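Local coordinates for protein phage integrase/site-specific recombinase (Haloarcula marismortui, PDB 3NRW) that probably binds DNA during site-specific recombination, this chain being the helical N-terminal core-binding domain of a longer phage-type integrase, at residues 17-22 with 87-92; 30-35 with 80-85; 40-45 with 60-65. One frame throughout, in Å; residues are numbered along the deposited sequence.

Interaction 1: residues 17-22 with 87-92; sequences LAHRQT and LEYLAR
The imidazole of H19 lies face to face on the phenol ring of Y89, and this aromatic stack makes up most of the contact between helix 9-20 and the end of helix 73-92. The ring centroids are 4.2 Å apart and the planes differ by 20°, so the rings are nearly but not exactly parallel. The overlap is unequal: Y89 CE1 sits over the centre of the imidazole, 3.5 Å from H19 CD2, whereas on the phenol face H19 ND1 is displaced toward the rim. The pair is therefore an offset stack, with the two side chains running past each other in opposite directions. H19 has CG anti to its backbone N (chi1 164°), as does Y89, which sends each ring across the gap between backbones whose nearest CA atoms, those of H19 and Y89, are still 9.1 Å apart. At the foot of the imidazole, H19 CB reaches Y89 OH at 3.8 Å.

The polar part of the contact comes from R92, one turn beyond Y89. Its chain bends at chi3 and brings the guanidinium edge to the histidine, with R92 NH2 3.3 Å from H19 NE2; the two planes are inclined by 44°. The same NH2 lies in the plane of the Y89 ring, at its edge.

Y89 also packs on R15, one turn before H19 on helix 9-20. Joining two helices at the domain surface, this contact rests on dispersion between stacked rings, and a nearby guanidinium would probably disfavour protonation of the imidazole.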
loop_
_atom_site.group_PDB
_atom_site.type_symbol
_atom_site.label_atom_id
_atom_site.label_comp_id
_atom_site.label_asym_id
_atom_site.label_seq_id
_atom_site.Cartn_x
_atom_site.Cartn_y
_atom_site.Cartn_z
ATOM N N LEU A 17 -3.426 -7.227 6.331
ATOM C CA LEU A 17 -4.653 -7.999 6.123
ATOM C C LEU A 17 -5.079 -8.733 7.397
ATOM O O LEU A 17 -6.265 -8.772 7.727
ATOM C CB LEU A 17 -4.471 -9.000 4.978
ATOM C CG LEU A 17 -4.137 -8.379 3.617
ATOM C CD1 LEU A 17 -4.067 -9.484 2.581
ATOM C CD2 LEU A 17 -5.185 -7.338 3.221
ATOM N N ALA A 18 -4.112 -9.300 8.112
ATOM C CA ALA A 18 -4.404 -10.008 9.356
ATOM C C ALA A 18 -4.938 -9.013 10.381
ATOM O O ALA A 18 -5.866 -9.314 11.139
ATOM C CB ALA A 18 -3.140 -10.683 9.887
ATOM N N HIS A 19 -4.337 -7.826 10.400
ATOM C CA HIS A 19 -4.727 -6.759 11.314
ATOM C C HIS A 19 -6.152 -6.270 11.071
ATOM O O HIS A 19 -6.868 -5.922 12.013
ATOM C CB HIS A 19 -3.743 -5.584 11.202
ATOM C CG HIS A 19 -4.252 -4.305 11.791
ATOM N ND1 HIS A 19 -4.817 -3.308 11.022
ATOM C CD2 HIS A 19 -4.296 -3.866 13.069
ATOM C CE1 HIS A 19 -5.185 -2.308 11.806
ATOM N NE2 HIS A 19 -4.880 -2.623 13.052
ATOM N N ARG A 20 -6.559 -6.238 9.806
ATOM C CA ARG A 20 -7.903 -5.792 9.440
ATOM C C ARG A 20 -8.892 -6.950 9.533
ATOM O O ARG A 20 -10.109 -6.750 9.498
ATOM C CB ARG A 20 -7.904 -5.232 8.014
ATOM C CG ARG A 20 -7.198 -3.889 7.868
ATOM C CD ARG A 20 -7.981 -2.782 8.561
ATOM N NE ARG A 20 -9.340 -2.681 8.032
ATOM C CZ ARG A 20 -10.208 -1.733 8.364
ATOM N NH1 ARG A 20 -9.864 -0.789 9.229
ATOM N NH2 ARG A 20 -11.423 -1.729 7.832
ATOM N N GLN A 21 -8.356 -8.160 9.659
ATOM C CA GLN A 21 -9.162 -9.372 9.752
ATOM C C GLN A 21 -9.947 -9.408 11.064
ATOM O O GLN A 21 -10.368 -10.476 11.509
ATOM C CB GLN A 21 -8.253 -10.601 9.678
ATOM C CG GLN A 21 -8.960 -11.900 9.326
ATOM C CD GLN A 21 -9.085 -12.099 7.829
ATOM O OE1 GLN A 21 -8.082 -12.206 7.122
ATOM N NE2 GLN A 21 -10.316 -12.149 7.336
ATOM N N THR A 22 -10.142 -8.247 11.682
ATOM C CA THR A 22 -10.873 -8.182 12.943
ATOM C C THR A 22 -12.072 -7.241 12.895
ATOM O O THR A 22 -13.051 -7.442 13.612
ATOM C CB THR A 22 -9.952 -7.738 14.099
ATOM O OG1 THR A 22 -10.710 -7.669 15.314
ATOM C CG2 THR A 22 -9.349 -6.372 13.807
ATOM N N LEU A 87 -0.350 2.444 4.664
ATOM C CA LEU A 87 0.810 3.170 5.158
ATOM C C LEU A 87 0.555 3.803 6.527
ATOM O O LEU A 87 1.479 3.927 7.330
ATOM C CB LEU A 87 1.251 4.231 4.149
ATOM C CG LEU A 87 1.721 3.667 2.801
ATOM C CD1 LEU A 87 2.238 4.797 1.932
ATOM C CD2 LEU A 87 2.817 2.620 3.018
ATOM N N GLU A 88 -0.686 4.202 6.796
ATOM C CA GLU A 88 -1.011 4.789 8.099
ATOM C C GLU A 88 -0.798 3.726 9.171
ATOM O O GLU A 88 -0.269 4.012 10.243
ATOM C CB GLU A 88 -2.463 5.281 8.135
ATOM C CG GLU A 88 -2.756 6.353 7.098
ATOM C CD GLU A 88 -4.120 7.000 7.270
ATOM O OE1 GLU A 88 -5.081 6.287 7.627
ATOM O OE2 GLU A 88 -4.232 8.218 7.023
ATOM N N TYR A 89 -1.212 2.497 8.874
ATOM C CA TYR A 89 -1.042 1.388 9.805
ATOM C C TYR A 89 0.445 1.157 10.043
ATOM O O TYR A 89 0.891 1.050 11.187
ATOM C CB TYR A 89 -1.679 0.109 9.245
ATOM C CG TYR A 89 -1.289 -1.154 9.981
ATOM C CD1 TYR A 89 -1.575 -1.314 11.338
ATOM C CD2 TYR A 89 -0.626 -2.192 9.322
ATOM C CE1 TYR A 89 -1.210 -2.470 12.019
ATOM C CE2 TYR A 89 -0.256 -3.351 9.996
ATOM C CZ TYR A 89 -0.552 -3.484 11.347
ATOM O OH TYR A 89 -0.185 -4.624 12.031
ATOM N N LEU A 90 1.211 1.080 8.960
ATOM C CA LEU A 90 2.645 0.852 9.075
ATOM C C LEU A 90 3.357 1.981 9.814
ATOM O O LEU A 90 4.329 1.740 10.528
ATOM C CB LEU A 90 3.271 0.660 7.691
ATOM C CG LEU A 90 2.806 -0.569 6.902
ATOM C CD1 LEU A 90 3.542 -0.597 5.575
ATOM C CD2 LEU A 90 3.072 -1.856 7.691
ATOM N N ALA A 91 2.885 3.212 9.645
ATOM C CA ALA A 91 3.506 4.333 10.338
ATOM C C ALA A 91 3.248 4.197 11.840
ATOM O O ALA A 91 4.136 4.451 12.656
ATOM C CB ALA A 91 2.955 5.658 9.819
ATOM N N ARG A 92 2.038 3.779 12.204
ATOM C CA ARG A 92 1.693 3.605 13.610
ATOM C C ARG A 92 2.577 2.553 14.267
ATOM O O ARG A 92 2.970 2.702 15.428
ATOM C CB ARG A 92 0.221 3.205 13.769
ATOM C CG ARG A 92 -0.195 2.950 15.221
ATOM C CD ARG A 92 -1.712 2.954 15.392
ATOM N NE ARG A 92 -2.378 1.818 14.758
ATOM C CZ ARG A 92 -2.326 0.566 15.204
ATOM N NH1 ARG A 92 -1.629 0.269 16.292
ATOM N NH2 ARG A 92 -2.992 -0.391 14.571
#

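Interaction 2: residues 30-35 with 80-85; sequences KSFRYR and MQTLKN
Two side-chain torsions bring R35 and T82 within bonding distance. R35 starts with CG beside its backbone N (chi1 -65°) and then runs extended from CG to NE, which carries the guanidinium across to helix 73-92. T82 has OG1 anti to its own carbonyl carbon (chi1 -77°), an orientation that presents the hydroxyl to helix 26-45. The outcome is a hydrogen bond from R35 NH1 to T82 OG1, 2.9 Å long with an N-H...O angle of 149°. The hydroxyl oxygen lies near the guanidinium plane, while the two side chains cross at about a right angle. R35 CD packs alongside, 3.5 Å from T82 OG1, a van der Waals contact beside the hydrogen bond.

F32, one turn earlier than R35, closes on the same hydroxyl: its CD2 is 3.7 Å from T82 OG1, and R35 NH1 lies in the plane of the phenyl ring at its edge. Behind the guanidinium, S31 CB stands over one face at 4.2 Å above the plane.

T82 OG1 has a second, weak hydrogen bond to the carbonyl O of G78 on its own helix, so the buried hydroxyl both receives from R35 and turns back to its backbone. T82 also packs on L36, and F32 on L17 and R20 of helix 9-20. The contact joins helices 26-45 and 73-92 within an all-helical domain, consistent with the core-binding domain of tyrosine recombinases.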
loop_
_atom_site.group_PDB
_atom_site.type_symbol
_atom_site.label_atom_id
_atom_site.label_comp_id
_atom_site.label_asym_id
_atom_site.label_seq_id
_atom_site.Cartn_x
_atom_site.Cartn_y
_atom_site.Cartn_z
ATOM N N LYS A 30 -10.599 -9.256 0.942
ATOM C CA LYS A 30 -10.230 -9.667 -0.405
ATOM C C LYS A 30 -9.954 -8.439 -1.261
ATOM O O LYS A 30 -8.983 -8.413 -2.016
ATOM C CB LYS A 30 -11.334 -10.522 -1.040
ATOM C CG LYS A 30 -11.359 -11.958 -0.523
ATOM C CD LYS A 30 -12.441 -12.785 -1.192
ATOM C CE LYS A 30 -12.394 -14.229 -0.720
ATOM N NZ LYS A 30 -13.498 -15.046 -1.300
ATOM N N SER A 31 -10.798 -7.419 -1.140
ATOM C CA SER A 31 -10.606 -6.197 -1.921
ATOM C C SER A 31 -9.262 -5.556 -1.580
ATOM O O SER A 31 -8.521 -5.132 -2.474
ATOM C CB SER A 31 -11.746 -5.210 -1.660
ATOM O OG SER A 31 -12.962 -5.706 -2.220
ATOM N N PHE A 32 -8.952 -5.487 -0.288
ATOM C CA PHE A 32 -7.680 -4.924 0.165
ATOM C C PHE A 32 -6.556 -5.760 -0.441
ATOM O O PHE A 32 -5.559 -5.222 -0.928
ATOM C CB PHE A 32 -7.579 -4.979 1.695
ATOM C CG PHE A 32 -8.616 -4.155 2.412
ATOM C CD1 PHE A 32 -8.882 -4.381 3.758
ATOM C CD2 PHE A 32 -9.320 -3.154 1.753
ATOM C CE1 PHE A 32 -9.830 -3.617 4.442
ATOM C CE2 PHE A 32 -10.272 -2.382 2.426
ATOM C CZ PHE A 32 -10.528 -2.617 3.770
ATOM N N ARG A 33 -6.721 -7.079 -0.403
ATOM C CA ARG A 33 -5.717 -7.979 -0.949
ATOM C C ARG A 33 -5.505 -7.723 -2.436
ATOM O O ARG A 33 -4.369 -7.569 -2.887
ATOM C CB ARG A 33 -6.118 -9.442 -0.739
ATOM C CG ARG A 33 -5.144 -10.438 -1.364
ATOM C CD ARG A 33 -5.561 -11.884 -1.133
ATOM N NE ARG A 33 -5.281 -12.332 0.227
ATOM C CZ ARG A 33 -4.059 -12.541 0.708
ATOM N NH1 ARG A 33 -3.899 -12.946 1.958
ATOM N NH2 ARG A 33 -2.994 -12.353 -0.063
ATOM N N TYR A 34 -6.590 -7.669 -3.200
ATOM C CA TYR A 34 -6.472 -7.446 -4.642
ATOM C C TYR A 34 -5.806 -6.107 -4.950
ATOM O O TYR A 34 -4.945 -6.023 -5.830
ATOM C CB TYR A 34 -7.852 -7.503 -5.303
ATOM C CG TYR A 34 -8.595 -8.787 -5.031
ATOM C CD1 TYR A 34 -9.988 -8.804 -4.954
ATOM C CD2 TYR A 34 -7.906 -9.983 -4.813
ATOM C CE1 TYR A 34 -10.674 -9.976 -4.661
ATOM C CE2 TYR A 34 -8.584 -11.158 -4.519
ATOM C CZ TYR A 34 -9.967 -11.148 -4.441
ATOM O OH TYR A 34 -10.639 -12.307 -4.124
ATOM N N ARG A 35 -6.194 -5.063 -4.227
ATOM C CA ARG A 35 -5.616 -3.748 -4.461
ATOM C C ARG A 35 -4.122 -3.701 -4.156
ATOM O O ARG A 35 -3.338 -3.185 -4.955
ATOM C CB ARG A 35 -6.338 -2.696 -3.622
ATOM C CG ARG A 35 -7.791 -2.506 -4.016
ATOM C CD ARG A 35 -8.538 -1.698 -2.973
ATOM N NE ARG A 35 -9.945 -1.548 -3.323
ATOM C CZ ARG A 35 -10.886 -1.132 -2.481
ATOM N NH1 ARG A 35 -10.575 -0.822 -1.226
ATOM N NH2 ARG A 35 -12.140 -1.024 -2.895
HETATM N N MSE A 80 -5.744 3.650 -4.240
HETATM C CA MSE A 80 -4.820 4.574 -3.593
HETATM C C MSE A 80 -5.228 4.812 -2.141
HETATM O O MSE A 80 -4.372 5.010 -1.279
HETATM C CB MSE A 80 -4.761 5.907 -4.354
HETATM C CG MSE A 80 -4.148 5.815 -5.764
HETATM SE SE MSE A 80 -2.372 5.037 -5.780
HETATM C CE MSE A 80 -1.368 6.430 -4.859
ATOM N N GLN A 81 -6.531 4.793 -1.878
ATOM C CA GLN A 81 -7.045 4.997 -0.526
ATOM C C GLN A 81 -6.630 3.833 0.371
ATOM O O GLN A 81 -6.278 4.023 1.539
ATOM C CB GLN A 81 -8.569 5.116 -0.542
ATOM C CG GLN A 81 -9.182 5.296 0.835
ATOM C CD GLN A 81 -8.680 6.544 1.533
ATOM O OE1 GLN A 81 -8.909 7.662 1.071
ATOM N NE2 GLN A 81 -7.979 6.359 2.648
ATOM N N THR A 82 -6.685 2.620 -0.171
ATOM C CA THR A 82 -6.282 1.462 0.604
ATOM C C THR A 82 -4.777 1.550 0.814
ATOM O O THR A 82 -4.283 1.220 1.885
ATOM C CB THR A 82 -6.657 0.135 -0.096
ATOM O OG1 THR A 82 -8.060 -0.114 0.072
ATOM C CG2 THR A 82 -5.872 -1.027 0.500
ATOM N N LEU A 83 -4.050 2.012 -0.201
ATOM C CA LEU A 83 -2.601 2.162 -0.076
ATOM C C LEU A 83 -2.338 3.141 1.064
ATOM O O LEU A 83 -1.474 2.920 1.916
ATOM C CB LEU A 83 -1.993 2.703 -1.382
ATOM C CG LEU A 83 -0.496 3.039 -1.352
ATOM C CD1 LEU A 83 0.295 1.812 -0.933
ATOM C CD2 LEU A 83 -0.027 3.534 -2.720
ATOM N N LYS A 84 -3.101 4.229 1.077
ATOM C CA LYS A 84 -2.967 5.252 2.107
ATOM C C LYS A 84 -3.232 4.686 3.507
ATOM O O LYS A 84 -2.455 4.916 4.434
ATOM C CB LYS A 84 -3.939 6.404 1.832
ATOM C CG LYS A 84 -4.002 7.439 2.946
ATOM C CD LYS A 84 -2.777 8.328 2.944
ATOM C CE LYS A 84 -3.060 9.650 2.248
ATOM N NZ LYS A 84 -3.962 10.515 3.063
ATOM N N ASN A 85 -4.331 3.955 3.660
ATOM C CA ASN A 85 -4.671 3.380 4.958
ATOM C C ASN A 85 -3.622 2.375 5.401
ATOM O O ASN A 85 -3.331 2.234 6.594
ATOM C CB ASN A 85 -6.038 2.703 4.905
ATOM C CG ASN A 85 -7.140 3.669 4.552
ATOM O OD1 ASN A 85 -7.017 4.870 4.784
ATOM N ND2 ASN A 85 -8.228 3.155 3.999
#

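Interaction 3: residues 40-45 with 60-65; sequences VEWAEE and DEYETF
W42 lays its indole against helix 56-67, with Y62 and F65 on the same side of its plane and E61 at its edge; these three residues form its first shell. Y62 covers one indole face: its CD2 is 3.5 Å from W42 CD2, and the edge of the Y62 ring points at the face of the W42 six-membered ring, the planes at 64° and the centroids 5.2 Å apart. The base of the same side chain adds a CH-pi contact, Y62 CB lying 3.9 Å from the centroid of that six-membered ring and almost straight above it. F65 meets the pyrrole side. W42 CD1 is 3.6 Å from F65 CD1 and stands over the phenyl face, offset toward its rim, but the planes differ by 36°, so the pair is an oblique contact rather than a true stack. At the benzo edge, near the indole plane, W42 CZ2 touches E61 CB at 3.9 Å.

The next level is set by torsions and helix geometry. W42 has CG anti to its backbone N, which sends the indole out from helix 26-45, and the short helical segments cross at 124° with axes 11.3 Å apart at closest. E61 bends at chi2, which leads its carboxylate away from the tryptophan; its OE1 instead makes a salt bridge with R46.

Farther out, F39 meets the Y62 ring edge to face, L83 of helix 73-92 also packs on Y62, and I48 in the loop after helix 26-45 touches W42. No hydrogen bond spans the two segments. Cohesion between them therefore comes from dispersion and CH-pi contact within an aromatic cluster, while the acidic group at its border is paired outside it.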
loop_
_atom_site.group_PDB
_atom_site.type_symbol
_atom_site.label_atom_id
_atom_site.label_comp_id
_atom_site.label_asym_id
_atom_site.label_seq_id
_atom_site.Cartn_x
_atom_site.Cartn_y
_atom_site.Cartn_z
ATOM N N VAL A 40 2.565 -4.772 -4.184
ATOM C CA VAL A 40 3.600 -5.719 -3.793
ATOM C C VAL A 40 4.413 -6.196 -4.991
ATOM O O VAL A 40 5.643 -6.218 -4.933
ATOM C CB VAL A 40 3.000 -6.933 -3.052
ATOM C CG1 VAL A 40 4.087 -7.961 -2.762
ATOM C CG2 VAL A 40 2.369 -6.468 -1.745
ATOM N N GLU A 41 3.745 -6.568 -6.082
ATOM C CA GLU A 41 4.471 -7.028 -7.265
ATOM C C GLU A 41 5.315 -5.899 -7.850
ATOM O O GLU A 41 6.465 -6.112 -8.232
ATOM C CB GLU A 41 3.500 -7.577 -8.318
ATOM C CG GLU A 41 2.277 -6.717 -8.564
ATOM C CD GLU A 41 1.386 -7.271 -9.661
ATOM O OE1 GLU A 41 1.890 -7.466 -10.788
ATOM O OE2 GLU A 41 0.183 -7.501 -9.401
ATOM N N TRP A 42 4.746 -4.696 -7.910
ATOM C CA TRP A 42 5.461 -3.536 -8.428
ATOM C C TRP A 42 6.686 -3.233 -7.566
ATOM O O TRP A 42 7.793 -3.056 -8.080
ATOM C CB TRP A 42 4.533 -2.315 -8.453
ATOM C CG TRP A 42 5.206 -1.024 -8.863
ATOM C CD1 TRP A 42 5.381 -0.550 -10.135
ATOM C CD2 TRP A 42 5.773 -0.045 -7.990
ATOM N NE1 TRP A 42 6.020 0.668 -10.106
ATOM C CE2 TRP A 42 6.272 1.003 -8.800
ATOM C CE3 TRP A 42 5.909 0.056 -6.598
ATOM C CZ2 TRP A 42 6.896 2.131 -8.265
ATOM C CZ3 TRP A 42 6.533 1.184 -6.063
ATOM C CH2 TRP A 42 7.017 2.205 -6.899
ATOM N N ALA A 43 6.490 -3.172 -6.253
ATOM C CA ALA A 43 7.596 -2.877 -5.345
ATOM C C ALA A 43 8.692 -3.939 -5.435
ATOM O O ALA A 43 9.876 -3.601 -5.498
ATOM C CB ALA A 43 7.091 -2.768 -3.904
ATOM N N GLU A 44 8.306 -5.212 -5.452
ATOM C CA GLU A 44 9.295 -6.281 -5.530
ATOM C C GLU A 44 10.086 -6.188 -6.835
ATOM O O GLU A 44 11.303 -6.372 -6.840
ATOM C CB GLU A 44 8.626 -7.656 -5.427
ATOM C CG GLU A 44 7.951 -7.920 -4.075
ATOM C CD GLU A 44 7.409 -9.326 -3.951
ATOM O OE1 GLU A 44 7.308 -10.017 -4.986
ATOM O OE2 GLU A 44 7.070 -9.740 -2.818
ATOM N N GLU A 45 9.403 -5.894 -7.936
ATOM C CA GLU A 45 10.091 -5.784 -9.220
ATOM C C GLU A 45 11.027 -4.585 -9.281
ATOM O O GLU A 45 12.002 -4.590 -10.036
ATOM C CB GLU A 45 9.073 -5.726 -10.357
ATOM C CG GLU A 45 8.504 -7.091 -10.684
ATOM C CD GLU A 45 9.561 -8.037 -11.233
ATOM O OE1 GLU A 45 9.322 -9.259 -11.243
ATOM O OE2 GLU A 45 10.630 -7.558 -11.659
ATOM N N ASP A 60 4.694 8.331 -6.037
ATOM C CA ASP A 60 4.196 8.990 -7.243
ATOM C C ASP A 60 4.437 8.091 -8.455
ATOM O O ASP A 60 3.631 8.055 -9.379
ATOM C CB ASP A 60 4.895 10.336 -7.456
ATOM C CG ASP A 60 4.384 11.072 -8.692
ATOM O OD1 ASP A 60 3.285 11.668 -8.629
ATOM O OD2 ASP A 60 5.075 11.037 -9.735
ATOM N N GLU A 61 5.563 7.381 -8.453
ATOM C CA GLU A 61 5.881 6.475 -9.545
ATOM C C GLU A 61 4.813 5.395 -9.583
ATOM O O GLU A 61 4.320 5.033 -10.653
ATOM C CB GLU A 61 7.251 5.831 -9.333
ATOM C CG GLU A 61 8.421 6.759 -9.623
ATOM C CD GLU A 61 8.757 6.833 -11.100
ATOM O OE1 GLU A 61 9.474 5.934 -11.590
ATOM O OE2 GLU A 61 8.296 7.778 -11.776
ATOM N N TYR A 62 4.454 4.883 -8.412
ATOM C CA TYR A 62 3.445 3.836 -8.351
ATOM C C TYR A 62 2.102 4.346 -8.853
ATOM O O TYR A 62 1.432 3.684 -9.652
ATOM C CB TYR A 62 3.277 3.311 -6.927
ATOM C CG TYR A 62 2.223 2.231 -6.846
ATOM C CD1 TYR A 62 0.998 2.470 -6.230
ATOM C CD2 TYR A 62 2.435 0.984 -7.426
ATOM C CE1 TYR A 62 0.006 1.489 -6.194
ATOM C CE2 TYR A 62 1.456 -0.004 -7.398
ATOM C CZ TYR A 62 0.245 0.256 -6.779
ATOM O OH TYR A 62 -0.719 -0.717 -6.747
ATOM N N GLU A 63 1.704 5.522 -8.387
ATOM C CA GLU A 63 0.432 6.079 -8.810
ATOM C C GLU A 63 0.360 6.207 -10.329
ATOM O O GLU A 63 -0.639 5.837 -10.955
ATOM C CB GLU A 63 0.210 7.443 -8.164
ATOM C CG GLU A 63 -1.102 8.090 -8.564
ATOM C CD GLU A 63 -1.299 9.438 -7.917
ATOM O OE1 GLU A 63 -2.313 10.093 -8.232
ATOM O OE2 GLU A 63 -0.442 9.837 -7.100
ATOM N N THR A 64 1.424 6.733 -10.924
ATOM C CA THR A 64 1.470 6.907 -12.369
ATOM C C THR A 64 1.414 5.571 -13.102
ATOM O O THR A 64 0.781 5.446 -14.152
ATOM C CB THR A 64 2.731 7.666 -12.763
ATOM O OG1 THR A 64 2.705 8.947 -12.126
ATOM C CG2 THR A 64 2.793 7.858 -14.265
ATOM N N PHE A 65 2.084 4.574 -12.540
ATOM C CA PHE A 65 2.093 3.235 -13.102
ATOM C C PHE A 65 0.651 2.723 -13.154
ATOM O O PHE A 65 0.168 2.297 -14.209
ATOM C CB PHE A 65 2.974 2.340 -12.221
ATOM C CG PHE A 65 2.789 0.870 -12.448
ATOM C CD1 PHE A 65 2.136 0.092 -11.495
ATOM C CD2 PHE A 65 3.297 0.253 -13.588
ATOM C CE1 PHE A 65 1.994 -1.283 -11.669
ATOM C CE2 PHE A 65 3.162 -1.123 -13.773
ATOM C CZ PHE A 65 2.510 -1.894 -12.810
#

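Overall arrangement
All three contacts belong to one four-helix core-binding domain, and the chain nests them: interaction 3 lies within the loop closed by interaction 2, itself within that closed by interaction 1. Interactions 1 and 2, centres 11 Å apart, share helix 73-92, and they also touch on their other side, where helix 9-20 meets helix 26-45 and L17 CD1 lies 3.5 Å from R33 NH1. Interactions 2 and 3, centres 14 Å apart, share helix 26-45, and they also touch where helix 73-92 meets helix 56-67, with selenomethionine M80 CE 3.8 Å from E63 CB. Interactions 1 and 3 lie on opposite sides of the chain's centre, about 20 Å between centres, and do not touch; interaction 2 connects them.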